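Local coordinates for ORF 37 (PDB 3POV), which is a DNA-binding nuclease with endonuclease and exonuclease activities that processes non-linear or branched viral DNA intermediates, promoting production of mature unit-length genomes, at residues T8-F13 and L34-F39; S148-A153 and R453-A458; L205-M210 and V220-A225; P289-V294 and L306-Q311. All blocks are in the same frame, centred on the assembly; numbering follows the deposited sequence.

Contact 1: residues T8-F13 and L34-F39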
# COMPACT_ATOMS: atom_id res chain seq x y z
N THR A 8 17.49 20.00 -13.13
CA THR A 8 17.57 21.02 -12.09
C THR A 8 17.42 20.43 -10.69
O THR A 8 16.49 20.80 -9.96
CB THR A 8 16.51 22.12 -12.31
N PRO A 9 18.33 19.52 -10.30
CA PRO A 9 18.25 18.82 -9.01
C PRO A 9 18.38 19.77 -7.82
O PRO A 9 19.29 20.59 -7.78
CB PRO A 9 19.45 17.87 -9.06
CG PRO A 9 20.40 18.51 -10.01
CD PRO A 9 19.55 19.18 -11.04
N ALA A 10 17.48 19.64 -6.85
CA ALA A 10 17.43 20.54 -5.70
C ALA A 10 18.36 20.11 -4.56
O ALA A 10 18.63 18.92 -4.38
CB ALA A 10 16.00 20.69 -5.20
N ASP A 11 18.84 21.09 -3.80
CA ASP A 11 19.72 20.84 -2.67
C ASP A 11 18.94 20.94 -1.36
O ASP A 11 18.23 21.91 -1.12
CB ASP A 11 20.88 21.85 -2.67
CG ASP A 11 21.80 21.69 -1.47
OD1 ASP A 11 21.87 20.58 -0.91
OD2 ASP A 11 22.46 22.68 -1.09
N LEU A 12 19.08 19.92 -0.51
CA LEU A 12 18.38 19.88 0.77
C LEU A 12 19.08 20.77 1.80
O LEU A 12 18.49 21.15 2.81
CB LEU A 12 18.32 18.44 1.27
CG LEU A 12 17.16 18.05 2.19
CD1 LEU A 12 15.86 18.68 1.73
CD2 LEU A 12 17.03 16.55 2.24
N PHE A 13 20.33 21.12 1.52
CA PHE A 13 21.11 21.97 2.42
C PHE A 13 21.43 23.31 1.77
O PHE A 13 22.59 23.61 1.49
CB PHE A 13 22.41 21.27 2.82
CG PHE A 13 22.21 20.05 3.67
CD1 PHE A 13 22.01 20.17 5.04
CD2 PHE A 13 22.22 18.78 3.11
CE1 PHE A 13 21.82 19.05 5.83
CE2 PHE A 13 22.03 17.66 3.89
CZ PHE A 13 21.83 17.79 5.26
N LEU A 34 11.86 16.96 -7.11
CA LEU A 34 11.82 16.60 -5.70
C LEU A 34 12.43 15.23 -5.44
O LEU A 34 12.81 14.92 -4.32
CB LEU A 34 10.39 16.64 -5.17
CG LEU A 34 9.87 18.01 -4.72
CD1 LEU A 34 10.02 19.00 -5.84
CD2 LEU A 34 8.43 17.92 -4.26
N ALA A 35 12.50 14.42 -6.48
CA ALA A 35 13.05 13.07 -6.36
C ALA A 35 14.50 13.13 -5.89
O ALA A 35 15.07 12.11 -5.50
CB ALA A 35 12.93 12.33 -7.67
N SER A 36 15.09 14.32 -5.95
CA SER A 36 16.48 14.51 -5.54
C SER A 36 16.59 14.97 -4.08
O SER A 36 17.70 15.12 -3.56
CB SER A 36 17.19 15.49 -6.47
OG SER A 36 16.43 16.67 -6.66
N LEU A 37 15.45 15.19 -3.43
CA LEU A 37 15.42 15.55 -2.02
C LEU A 37 15.10 14.34 -1.18
O LEU A 37 14.49 14.45 -0.11
CB LEU A 37 14.36 16.62 -1.76
CG LEU A 37 14.57 17.99 -2.40
CD1 LEU A 37 13.42 18.92 -2.05
CD2 LEU A 37 15.89 18.58 -1.95
N SER A 38 15.50 13.16 -1.66
CA SER A 38 15.14 11.92 -1.00
C SER A 38 16.13 11.55 0.11
O SER A 38 17.20 12.14 0.21
CB SER A 38 15.07 10.78 -2.02
OG SER A 38 16.37 10.47 -2.50
N PHE A 39 15.76 10.57 0.92
CA PHE A 39 16.62 10.10 2.00
C PHE A 39 17.99 9.67 1.45
O PHE A 39 19.03 10.06 1.99
CB PHE A 39 15.94 8.95 2.75
CG PHE A 39 16.58 8.61 4.07
CD1 PHE A 39 16.81 9.60 5.02
CD2 PHE A 39 16.94 7.31 4.37
CE1 PHE A 39 17.39 9.29 6.23
CE2 PHE A 39 17.52 7.00 5.58
CZ PHE A 39 17.75 7.99 6.52
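Ser36 swings its OG to between its own backbone N and carbonyl carbon (chi1 50°), which presents the hydroxyl to the chain at Pro9 and Ala10; in Leu37 the torsion is -65°, CG lying beside the backbone N, and the extended tip sends CD2 up to Ala10 and Leu12. Both residues belong to the type I beta turn Leu34-Leu37, which follows helix 29-34 and is closed by Leu37 N to Leu34 O at 2.8 Å. The N-terminal loop 8-13 runs over this turn. Its one hydrogen bond to it is from Ala10 N to Ser36 OG, 3.2 Å long and bent to 146° at the hydrogen. The same hydroxyl also bonds Val33 O, so it ties the incoming loop to the end of helix 29-34. Pro9 also touches this oxygen, its CA 3.7 Å from Ser36 OG.

The apolar half of the contact centres on one methyl. Leu37 CD2 lies 3.9 Å from Ala10 CB, and Leu12 reaches it from further along the loop, the two leucines crossing obliquely. Leu18 of helix 18-21 touches both Ala10 and Leu37, while Lys75 of helix 63-80 touches both leucines, so this small cluster joins the N-terminal loop to the helices around it. Between Ala10 and Leu12, Asp11 points away from the 34-39 segment and forms an Asx turn, OD1 accepting from Phe13 N and also bonding His45 NE2. Leu12 CD1, finally, comes within 3.7 Å of Leu37 CD2.

Contact 2: residues S148-A153 and R453-A458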
# COMPACT_ATOMS: atom_id res chain seq x y z
N SER A 148 4.81 -2.22 -1.41
CA SER A 148 5.07 -2.89 -2.68
C SER A 148 6.49 -3.45 -2.77
O SER A 148 6.82 -4.18 -3.71
CB SER A 148 4.81 -1.94 -3.85
OG SER A 148 5.71 -0.84 -3.84
N LYS A 149 7.33 -3.11 -1.80
CA LYS A 149 8.70 -3.63 -1.76
C LYS A 149 8.86 -4.67 -0.65
O LYS A 149 9.82 -5.43 -0.64
CB LYS A 149 9.71 -2.50 -1.55
CG LYS A 149 9.76 -1.50 -2.68
CD LYS A 149 10.77 -0.41 -2.40
CE LYS A 149 10.86 0.57 -3.56
NZ LYS A 149 11.83 1.67 -3.29
N PHE A 150 7.89 -4.70 0.26
CA PHE A 150 7.95 -5.56 1.43
C PHE A 150 8.20 -7.02 1.08
O PHE A 150 9.20 -7.61 1.50
CB PHE A 150 6.67 -5.42 2.26
CG PHE A 150 6.65 -6.26 3.50
CD1 PHE A 150 7.70 -6.21 4.40
CD2 PHE A 150 5.59 -7.10 3.77
CE1 PHE A 150 7.69 -6.98 5.54
CE2 PHE A 150 5.57 -7.87 4.91
CZ PHE A 150 6.62 -7.81 5.80
N HIS A 151 7.29 -7.61 0.31
CA HIS A 151 7.41 -9.02 -0.07
C HIS A 151 8.76 -9.32 -0.69
O HIS A 151 9.39 -10.33 -0.38
CB HIS A 151 6.29 -9.40 -1.04
CG HIS A 151 6.29 -10.85 -1.41
ND1 HIS A 151 6.23 -11.29 -2.71
CD2 HIS A 151 6.35 -11.96 -0.64
CE1 HIS A 151 6.25 -12.61 -2.73
NE2 HIS A 151 6.32 -13.05 -1.48
N TRP A 152 9.21 -8.43 -1.56
CA TRP A 152 10.52 -8.55 -2.20
C TRP A 152 11.63 -8.47 -1.16
O TRP A 152 12.62 -9.20 -1.23
CB TRP A 152 10.69 -7.45 -3.24
CG TRP A 152 12.04 -7.38 -3.87
CD1 TRP A 152 12.50 -8.14 -4.91
CD2 TRP A 152 13.11 -6.49 -3.53
NE1 TRP A 152 13.79 -7.78 -5.23
CE2 TRP A 152 14.18 -6.77 -4.40
CE3 TRP A 152 13.26 -5.48 -2.58
CZ2 TRP A 152 15.39 -6.08 -4.33
CZ3 TRP A 152 14.45 -4.80 -2.52
CH2 TRP A 152 15.51 -5.10 -3.39
N ALA A 153 11.46 -7.57 -0.19
CA ALA A 153 12.48 -7.34 0.82
C ALA A 153 12.60 -8.53 1.76
O ALA A 153 13.68 -8.84 2.26
CB ALA A 153 12.17 -6.07 1.61
N ARG A 453 8.41 -12.21 12.50
CA ARG A 453 9.52 -12.77 11.73
C ARG A 453 9.67 -12.09 10.37
O ARG A 453 10.79 -11.80 9.93
CB ARG A 453 9.34 -14.28 11.55
N LEU A 454 8.55 -11.84 9.70
CA LEU A 454 8.59 -11.18 8.40
C LEU A 454 9.08 -9.74 8.53
O LEU A 454 9.94 -9.30 7.77
CB LEU A 454 7.21 -11.22 7.73
CG LEU A 454 6.71 -12.63 7.41
CD1 LEU A 454 5.32 -12.59 6.79
CD2 LEU A 454 7.69 -13.34 6.49
N LEU A 455 8.53 -9.01 9.49
CA LEU A 455 8.98 -7.65 9.75
C LEU A 455 10.49 -7.62 9.98
O LEU A 455 11.19 -6.79 9.40
CB LEU A 455 8.25 -7.07 10.97
CG LEU A 455 7.05 -6.13 10.75
CD1 LEU A 455 6.62 -6.09 9.29
CD2 LEU A 455 5.89 -6.51 11.66
N HIS A 456 10.98 -8.53 10.82
CA HIS A 456 12.39 -8.58 11.17
C HIS A 456 13.29 -9.03 10.03
O HIS A 456 14.42 -8.57 9.90
CB HIS A 456 12.62 -9.45 12.41
CG HIS A 456 12.46 -8.73 13.70
ND1 HIS A 456 13.48 -7.99 14.28
CD2 HIS A 456 11.41 -8.62 14.55
CE1 HIS A 456 13.06 -7.47 15.41
NE2 HIS A 456 11.81 -7.83 15.60
N GLN A 457 12.79 -9.93 9.19
CA GLN A 457 13.55 -10.36 8.01
C GLN A 457 13.78 -9.19 7.06
O GLN A 457 14.91 -8.93 6.64
CB GLN A 457 12.84 -11.51 7.30
CG GLN A 457 12.98 -12.83 8.02
CD GLN A 457 11.94 -13.84 7.59
OE1 GLN A 457 12.00 -15.01 7.97
NE2 GLN A 457 10.97 -13.39 6.81
N ALA A 458 12.70 -8.47 6.75
CA ALA A 458 12.80 -7.29 5.90
C ALA A 458 13.69 -6.21 6.53
O ALA A 458 14.46 -5.55 5.83
CB ALA A 458 11.41 -6.74 5.60
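Within 148-153, Phe150 is the first residue to meet segment 453-458 of the long helix 448-469, in a nearly perpendicular helix-helix packing. The axes of the two segments approach to 9.4 Å at a crossing angle of 86°, and no hydrogen bond links them, so apolar groups carry the contact. The phenylalanine has CG anti to its backbone N (chi1 -179°), which carries the ring across the gap although its CB bond does not aim there. The ring side formed by CD1, CE1 and CZ does the touching. CZ lies 4.0 Å from Leu454 CB and 3.9 Å from Leu455 CD1, and the ring crosses both leucine side chains at about a right angle. Leu381 of helix 374-388 also packs on the ring, while Leu454 and Leu455 touch Leu380 and Ser384 of that helix, making this a three-helix junction.

One turn on, Ala153 faces Ala458, the pair with the nearest CA atoms across the two segments, 5.1 Å apart. Two small side chains permit that, and Ile145 of strand 145-146 packs against both. Ala458 CB thus serves both residues of the shorter helix: it is 4.1 Å from Ala153 CB and 3.7 Å from Phe150 CE1.

Contact 3: residues L205-M210 and V220-A225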
# COMPACT_ATOMS: atom_id res chain seq x y z
N LEU A 205 -11.32 8.47 2.50
CA LEU A 205 -10.92 8.07 1.15
C LEU A 205 -9.47 8.47 0.86
O LEU A 205 -8.88 8.00 -0.12
CB LEU A 205 -11.84 8.73 0.12
CG LEU A 205 -13.35 8.55 0.33
CD1 LEU A 205 -14.13 9.70 -0.31
CD2 LEU A 205 -13.84 7.21 -0.20
N ASP A 206 -8.92 9.33 1.70
CA ASP A 206 -7.59 9.90 1.46
C ASP A 206 -6.62 9.72 2.62
O ASP A 206 -6.82 10.26 3.71
CB ASP A 206 -7.71 11.39 1.12
CG ASP A 206 -8.40 11.63 -0.21
OD1 ASP A 206 -7.85 11.19 -1.24
OD2 ASP A 206 -9.48 12.25 -0.21
N TYR A 207 -5.56 8.96 2.38
CA TYR A 207 -4.49 8.80 3.35
C TYR A 207 -3.15 9.20 2.75
O TYR A 207 -2.88 8.93 1.57
CB TYR A 207 -4.43 7.36 3.86
CG TYR A 207 -5.58 7.00 4.77
CD1 TYR A 207 -5.54 7.28 6.13
CD2 TYR A 207 -6.72 6.40 4.26
CE1 TYR A 207 -6.59 6.96 6.96
CE2 TYR A 207 -7.78 6.08 5.08
CZ TYR A 207 -7.71 6.36 6.43
OH TYR A 207 -8.77 6.04 7.26
N GLY A 208 -2.32 9.84 3.57
CA GLY A 208 -1.02 10.31 3.12
C GLY A 208 0.03 9.25 3.31
O GLY A 208 -0.28 8.12 3.67
N PHE A 209 1.28 9.61 3.08
CA PHE A 209 2.38 8.69 3.34
C PHE A 209 2.61 8.52 4.85
O PHE A 209 2.78 9.50 5.58
CB PHE A 209 3.65 9.17 2.65
CG PHE A 209 4.80 8.22 2.80
CD1 PHE A 209 4.79 7.00 2.14
CD2 PHE A 209 5.89 8.54 3.58
CE1 PHE A 209 5.85 6.12 2.27
CE2 PHE A 209 6.94 7.67 3.71
CZ PHE A 209 6.92 6.45 3.06
N MET A 210 2.61 7.27 5.30
CA MET A 210 2.75 6.93 6.71
C MET A 210 4.07 6.24 7.03
O MET A 210 4.23 5.04 6.80
CB MET A 210 1.59 6.06 7.17
CG MET A 210 0.27 6.79 7.28
SD MET A 210 -1.12 5.69 7.59
CE MET A 210 -1.35 4.99 5.97
N VAL A 220 3.92 3.15 4.47
CA VAL A 220 2.81 2.81 3.59
C VAL A 220 1.82 3.95 3.45
O VAL A 220 1.97 5.01 4.06
CB VAL A 220 2.03 1.60 4.13
CG1 VAL A 220 2.95 0.39 4.30
CG2 VAL A 220 1.33 1.96 5.43
N SER A 221 0.81 3.72 2.63
CA SER A 221 -0.39 4.53 2.61
C SER A 221 -1.58 3.60 2.47
O SER A 221 -1.48 2.54 1.85
CB SER A 221 -0.36 5.54 1.47
OG SER A 221 -1.44 6.45 1.57
N LEU A 222 -2.71 3.97 3.06
CA LEU A 222 -3.92 3.18 2.96
C LEU A 222 -4.79 3.72 1.83
O LEU A 222 -4.70 4.89 1.48
CB LEU A 222 -4.70 3.24 4.27
CG LEU A 222 -3.91 2.87 5.53
CD1 LEU A 222 -4.72 3.17 6.78
CD2 LEU A 222 -3.50 1.41 5.49
N ASP A 223 -5.63 2.85 1.27
CA ASP A 223 -6.51 3.23 0.17
C ASP A 223 -7.84 3.77 0.66
O ASP A 223 -8.29 4.82 0.22
CB ASP A 223 -6.76 2.04 -0.76
CG ASP A 223 -5.53 1.62 -1.51
OD1 ASP A 223 -4.81 2.51 -2.03
OD2 ASP A 223 -5.27 0.41 -1.59
N PHE A 224 -8.47 3.03 1.56
CA PHE A 224 -9.82 3.36 1.98
C PHE A 224 -10.11 2.79 3.37
O PHE A 224 -9.64 1.71 3.71
CB PHE A 224 -10.83 2.82 0.95
CG PHE A 224 -12.27 2.98 1.37
CD1 PHE A 224 -12.93 4.18 1.21
CD2 PHE A 224 -12.97 1.91 1.91
CE1 PHE A 224 -14.25 4.33 1.60
CE2 PHE A 224 -14.29 2.05 2.30
CZ PHE A 224 -14.94 3.26 2.14
N ALA A 225 -10.88 3.52 4.16
CA ALA A 225 -11.32 3.01 5.45
C ALA A 225 -12.78 3.36 5.74
O ALA A 225 -13.20 4.50 5.55
CB ALA A 225 -10.42 3.52 6.56
O HOH W 1 -5.99 7.19 0.03
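Tyr207 lies with one ring face against Leu222, whose CD1 sits over the ring centre in a CH-pi contact, 4.2 Å from the centroid and 8° off the normal. The torsion that turns Tyr207 CG beside its backbone N (chi1 -71°) also leads the ring toward Ala225, whose CB packs near CZ. Met210, bent at its last torsion, crosses Leu222 at about a right angle and brings CE to 3.4 Å from Leu222 CG. The ring and the methionine methyl meet Leu222 from directions nearly at right angles. Leu205 lies side by side with Phe224, its CD2 at the ring edge.

Met210 and Val220 form an antiparallel hydrogen-bonded pair, with Met210 N to Val220 O at 2.7 Å and Val220 N to Met210 O at 3.0 Å. Further along, a water accepts from Tyr207 N (3.0 Å) and lies within bonding distance of Leu205 O and Leu222 O. Asp223 binds magnesium with Glu246 and Ile247, its OD2 also accepting from Ile247 N. Helix 374-388 packs on Val220 and Leu222, helix 181-197 on Leu205 and Phe224; the Met210-Val220 pair lies in a three-stranded sheet with strand 145-146, and strand 224-226 in the larger sheet between 203-204 and 243-250.

Contact 4: residues P289-V294 and L306-Q311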
# COMPACT_ATOMS: atom_id res chain seq x y z
N PRO A 289 -6.31 -18.46 -13.96
CA PRO A 289 -7.36 -17.98 -13.05
C PRO A 289 -6.83 -17.24 -11.82
O PRO A 289 -5.68 -17.40 -11.43
CB PRO A 289 -8.06 -19.26 -12.60
CG PRO A 289 -7.61 -20.32 -13.56
CD PRO A 289 -6.25 -19.93 -13.99
N ALA A 290 -7.71 -16.44 -11.22
CA ALA A 290 -7.41 -15.67 -10.02
C ALA A 290 -7.52 -16.54 -8.77
O ALA A 290 -7.14 -16.12 -7.68
CB ALA A 290 -8.34 -14.48 -9.92
N VAL A 291 -8.05 -17.75 -8.95
CA VAL A 291 -8.28 -18.68 -7.86
C VAL A 291 -7.55 -19.99 -8.11
O VAL A 291 -7.61 -20.55 -9.20
CB VAL A 291 -9.78 -18.98 -7.69
CG1 VAL A 291 -9.99 -20.02 -6.60
CG2 VAL A 291 -10.55 -17.71 -7.38
N GLU A 292 -6.87 -20.49 -7.08
CA GLU A 292 -6.14 -21.75 -7.18
C GLU A 292 -6.61 -22.72 -6.11
O GLU A 292 -6.79 -22.33 -4.96
CB GLU A 292 -4.64 -21.50 -7.03
CG GLU A 292 -3.80 -22.77 -7.03
CD GLU A 292 -2.34 -22.49 -6.72
OE1 GLU A 292 -2.05 -22.10 -5.57
OE2 GLU A 292 -1.49 -22.66 -7.61
N TYR A 293 -6.81 -23.97 -6.50
CA TYR A 293 -7.18 -25.01 -5.55
C TYR A 293 -5.95 -25.57 -4.85
O TYR A 293 -5.03 -26.07 -5.49
CB TYR A 293 -7.95 -26.14 -6.23
CG TYR A 293 -8.08 -27.37 -5.35
CD1 TYR A 293 -9.07 -27.45 -4.39
CD2 TYR A 293 -7.19 -28.43 -5.47
CE1 TYR A 293 -9.19 -28.56 -3.58
CE2 TYR A 293 -7.30 -29.55 -4.67
CZ TYR A 293 -8.30 -29.61 -3.72
OH TYR A 293 -8.42 -30.72 -2.91
N VAL A 294 -5.94 -25.47 -3.53
CA VAL A 294 -4.82 -25.96 -2.73
C VAL A 294 -5.28 -27.12 -1.85
O VAL A 294 -6.00 -26.91 -0.88
CB VAL A 294 -4.23 -24.85 -1.86
CG1 VAL A 294 -3.00 -25.34 -1.14
CG2 VAL A 294 -3.90 -23.62 -2.71
N LEU A 306 -5.99 -15.47 -4.66
CA LEU A 306 -7.08 -16.22 -4.03
C LEU A 306 -6.87 -17.73 -4.07
O LEU A 306 -6.52 -18.29 -5.11
CB LEU A 306 -8.43 -15.87 -4.67
CG LEU A 306 -9.05 -14.51 -4.35
CD1 LEU A 306 -10.38 -14.36 -5.07
CD2 LEU A 306 -9.22 -14.33 -2.84
N VAL A 307 -7.09 -18.39 -2.93
CA VAL A 307 -7.02 -19.84 -2.86
C VAL A 307 -8.34 -20.46 -2.39
O VAL A 307 -9.18 -19.80 -1.77
CB VAL A 307 -5.87 -20.33 -1.94
CG1 VAL A 307 -4.53 -19.98 -2.56
CG2 VAL A 307 -6.01 -19.73 -0.54
N ALA A 308 -8.52 -21.74 -2.71
CA ALA A 308 -9.64 -22.52 -2.21
C ALA A 308 -9.10 -23.82 -1.64
O ALA A 308 -8.23 -24.45 -2.24
CB ALA A 308 -10.63 -22.79 -3.32
N TYR A 309 -9.60 -24.21 -0.47
CA TYR A 309 -9.13 -25.42 0.19
C TYR A 309 -10.13 -26.56 0.06
O TYR A 309 -9.78 -27.72 0.27
CB TYR A 309 -8.81 -25.15 1.67
CG TYR A 309 -7.74 -24.10 1.84
CD1 TYR A 309 -6.41 -24.38 1.53
CD2 TYR A 309 -8.05 -22.82 2.28
CE1 TYR A 309 -5.43 -23.43 1.67
CE2 TYR A 309 -7.07 -21.86 2.43
CZ TYR A 309 -5.76 -22.17 2.12
OH TYR A 309 -4.78 -21.22 2.26
N ASP A 310 -11.36 -26.23 -0.29
CA ASP A 310 -12.41 -27.23 -0.43
C ASP A 310 -12.37 -27.85 -1.82
O ASP A 310 -12.33 -27.14 -2.83
CB ASP A 310 -13.78 -26.61 -0.14
CG ASP A 310 -14.86 -27.66 0.07
OD1 ASP A 310 -14.52 -28.86 0.08
OD2 ASP A 310 -16.03 -27.28 0.22
N GLN A 311 -12.38 -29.18 -1.88
CA GLN A 311 -12.22 -29.90 -3.13
C GLN A 311 -13.27 -29.53 -4.18
O GLN A 311 -13.08 -29.75 -5.37
CB GLN A 311 -12.22 -31.40 -2.88
CG GLN A 311 -11.18 -32.15 -3.69
CD GLN A 311 -11.79 -33.26 -4.51
OE1 GLN A 311 -12.49 -33.01 -5.49
NE2 GLN A 311 -11.52 -34.50 -4.11
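Ala290 O accepts from Leu306 N over 3.3 Å in a weak, bent bond, the start of a parallel ladder whose other bonds are of ordinary length. Glu292 N next donates to Leu306 O (3.0 Å), Ala308 N to Glu292 O (2.9 Å) and Val294 N to Ala308 O (2.8 Å), the last almost straight at 174°. Three of these carbonyls take a second, softer partner: Leu306 O meets Val291 CA, Glu292 O meets Val307 CA, and Ala308 O meets Tyr293 CA.

The carboxylate of Glu292 finds its partners elsewhere, OE2 bonding Ser301 OG and forming a salt bridge with Lys320. Glu292 also packs against a phosphate of the bound DNA, and Lys320 would probably offset some of the negative charge. On the Glu292 and Val307 face, Val294 CG2 meets Val307 CG1 at 3.7 Å, and past the ladder Val294 lies side by side with Tyr309. The Tyr293 ring, CG anti to the backbone N (chi1 167°), presents its edge to Asp310 O, with CE1 3.5 Å from it. Strand 359-369 flanks strand 306-308 on its other side, giving a parallel pair, joined by a helix-free connection, at the margin of the nine-stranded mixed sheet of this PD-(D/E)XK-clan nuclease.

Contact 1 closes first along the chain, among the N-terminal helices. Contact 2 then spans some 300 residues, joining the early helix 147-154 to the last helix, 448-469, and contacts 3 and 4 are nested in series inside that loop. These two reach the same nine-stranded sheet near its two ends, by strand 224-226 and by the outermost strand 291-293, with centres about 30 Å apart. One sheet thus carries a magnesium ligand near one end and reaches the DNA at the other, the nearest atom of contact 4 being about 4 Å from it. Helix 374-388 packs on both contacts 2 and 3. Contacts 1 and 4 lie on opposite sides of the chain's centre, their centres about 47 Å apart.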